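Local structure of protein gp18 (Listeria monocytogenes EGD-e, 3GS9) at residues S61-R65 and G66-V70. The protein is a prophage tail protein of the endopeptidase tail family, probably a structural component of the phage tail. Sequence-based numbering, arbitrary orientation.
Sequences SVYFR and GQEFV
E68 runs alongside the ring of Y63 and ends on the hydroxyl of S61, tying together one face of a tight antiparallel hairpin. Its CB lies 3.8 Å from Y63 CE2, and CG comes closer to the same atom, at 3.6 Å. With CG anti to the backbone N (chi1 -174°) and the chain extended beyond it, the carboxylate follows the ring, their planes 31° apart, and CD sits 3.8 Å from Y63 CZ. At the tip, OE2 accepts a short 2.5 Å hydrogen bond from S61 OG on its anti side. On the other face, F69 turns the edge of its ring to V62 O and brings CE1 to 4.2 Å from F64 CB, while W37 and H91 meet F69 edge-to-face. Paired backbone bonds join V62 to F69 and F64 to Q67; in the latter, Q67 N reaches F64 O from above the carbonyl plane at 3.0 Å. R65 and G66 form the corners of the type I' turn, and a water links R65 O to Q67 NE2, whose amide is also held by D168 at NE2 and by H91 at OE1. The buried E68 carboxylate thus has a hydroxyl donor at one oxygen, which would be expected to stabilise negative charge there.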
loop_
_atom_site.group_PDB
_atom_site.type_symbol
_atom_site.label_atom_id
_atom_site.label_comp_id
_atom_site.label_asym_id
_atom_site.label_seq_id
_atom_site.Cartn_x
_atom_site.Cartn_y
_atom_site.Cartn_z
ATOM N N SER A 61 -14.871 -29.602 -5.630
ATOM C CA SER A 61 -16.055 -28.924 -5.109
ATOM C C SER A 61 -16.488 -29.546 -3.762
ATOM O O SER A 61 -16.496 -30.766 -3.593
ATOM C CB SER A 61 -17.215 -29.017 -6.078
ATOM O OG SER A 61 -16.965 -28.245 -7.245
ATOM N N VAL A 62 -16.849 -28.674 -2.830
ATOM C CA VAL A 62 -17.331 -29.055 -1.506
ATOM C C VAL A 62 -18.720 -28.472 -1.351
ATOM O O VAL A 62 -18.938 -27.259 -1.481
ATOM C CB VAL A 62 -16.375 -28.627 -0.349
ATOM C CG1 VAL A 62 -16.905 -29.146 0.983
ATOM C CG2 VAL A 62 -14.960 -29.171 -0.607
ATOM N N TYR A 63 -19.689 -29.365 -1.173
ATOM C CA TYR A 63 -21.098 -28.967 -1.104
ATOM C C TYR A 63 -21.583 -28.914 0.336
ATOM O O TYR A 63 -21.538 -29.897 1.065
ATOM C CB TYR A 63 -21.955 -29.894 -1.983
ATOM C CG TYR A 63 -21.574 -29.866 -3.442
ATOM C CD1 TYR A 63 -20.580 -30.685 -3.946
ATOM C CD2 TYR A 63 -22.211 -29.010 -4.322
ATOM C CE1 TYR A 63 -20.234 -30.646 -5.261
ATOM C CE2 TYR A 63 -21.847 -28.958 -5.628
ATOM C CZ TYR A 63 -20.884 -29.769 -6.092
ATOM O OH TYR A 63 -20.576 -29.717 -7.417
ATOM N N PHE A 64 -22.014 -27.728 0.747
ATOM C CA PHE A 64 -22.401 -27.479 2.125
ATOM C C PHE A 64 -23.662 -26.609 2.127
ATOM O O PHE A 64 -23.675 -25.537 1.539
ATOM C CB PHE A 64 -21.257 -26.829 2.916
ATOM C CG PHE A 64 -21.688 -26.318 4.266
ATOM C CD1 PHE A 64 -22.057 -27.184 5.270
ATOM C CD2 PHE A 64 -21.731 -24.959 4.512
ATOM C CE1 PHE A 64 -22.503 -26.711 6.506
ATOM C CE2 PHE A 64 -22.170 -24.490 5.742
ATOM C CZ PHE A 64 -22.530 -25.364 6.737
ATOM N N ARG A 65 -24.709 -27.121 2.754
ATOM C CA ARG A 65 -26.027 -26.463 2.873
ATOM C C ARG A 65 -26.543 -25.846 1.549
ATOM O O ARG A 65 -27.055 -24.726 1.504
ATOM C CB ARG A 65 -26.043 -25.445 4.011
ATOM C CG ARG A 65 -25.981 -26.082 5.365
ATOM C CD ARG A 65 -25.905 -25.044 6.452
ATOM N NE ARG A 65 -25.947 -25.664 7.772
ATOM C CZ ARG A 65 -25.656 -25.051 8.919
ATOM N NH1 ARG A 65 -25.273 -23.770 8.939
ATOM N NH2 ARG A 65 -25.736 -25.735 10.057
ATOM N N GLY A 66 -26.387 -26.597 0.485
ATOM C CA GLY A 66 -26.990 -26.206 -0.774
ATOM C C GLY A 66 -26.129 -25.281 -1.607
ATOM O O GLY A 66 -26.555 -24.879 -2.701
ATOM N N GLN A 67 -24.920 -24.961 -1.130
ATOM C CA GLN A 67 -24.005 -24.112 -1.878
ATOM C C GLN A 67 -22.713 -24.832 -2.182
ATOM O O GLN A 67 -22.301 -25.694 -1.422
ATOM C CB GLN A 67 -23.703 -22.844 -1.094
ATOM C CG GLN A 67 -24.968 -22.032 -0.798
ATOM C CD GLN A 67 -25.560 -21.433 -2.052
ATOM O OE1 GLN A 67 -24.856 -20.819 -2.864
ATOM N NE2 GLN A 67 -26.853 -21.631 -2.239
ATOM N N GLU A 68 -22.076 -24.434 -3.281
ATOM C CA GLU A 68 -20.828 -25.056 -3.761
ATOM C C GLU A 68 -19.626 -24.145 -3.490
ATOM O O GLU A 68 -19.674 -22.956 -3.799
ATOM C CB GLU A 68 -20.906 -25.302 -5.268
ATOM C CG GLU A 68 -19.740 -26.064 -5.853
ATOM C CD GLU A 68 -19.868 -26.289 -7.370
ATOM O OE1 GLU A 68 -20.949 -25.982 -7.920
ATOM O OE2 GLU A 68 -18.927 -26.805 -8.002
ATOM N N PHE A 69 -18.576 -24.737 -2.936
ATOM C CA PHE A 69 -17.299 -24.059 -2.602
ATOM C C PHE A 69 -16.206 -24.858 -3.263
ATOM O O PHE A 69 -16.302 -26.100 -3.356
ATOM C CB PHE A 69 -17.080 -24.005 -1.098
ATOM C CG PHE A 69 -18.185 -23.306 -0.339
ATOM C CD1 PHE A 69 -19.345 -23.998 0.051
ATOM C CD2 PHE A 69 -18.066 -21.947 -0.027
ATOM C CE1 PHE A 69 -20.360 -23.360 0.738
ATOM C CE2 PHE A 69 -19.055 -21.285 0.640
ATOM C CZ PHE A 69 -20.228 -21.966 1.016
ATOM N N VAL A 70 -15.184 -24.181 -3.755
ATOM C CA VAL A 70 -14.136 -24.813 -4.533
ATOM C C VAL A 70 -12.788 -24.664 -3.835
ATOM O O VAL A 70 -12.420 -23.556 -3.426
ATOM C CB VAL A 70 -14.077 -24.131 -5.907
ATOM C CG1 VAL A 70 -12.981 -24.751 -6.756
ATOM C CG2 VAL A 70 -15.428 -24.285 -6.557
HETATM O O HOH W 1 -28.303 -22.982 0.119
#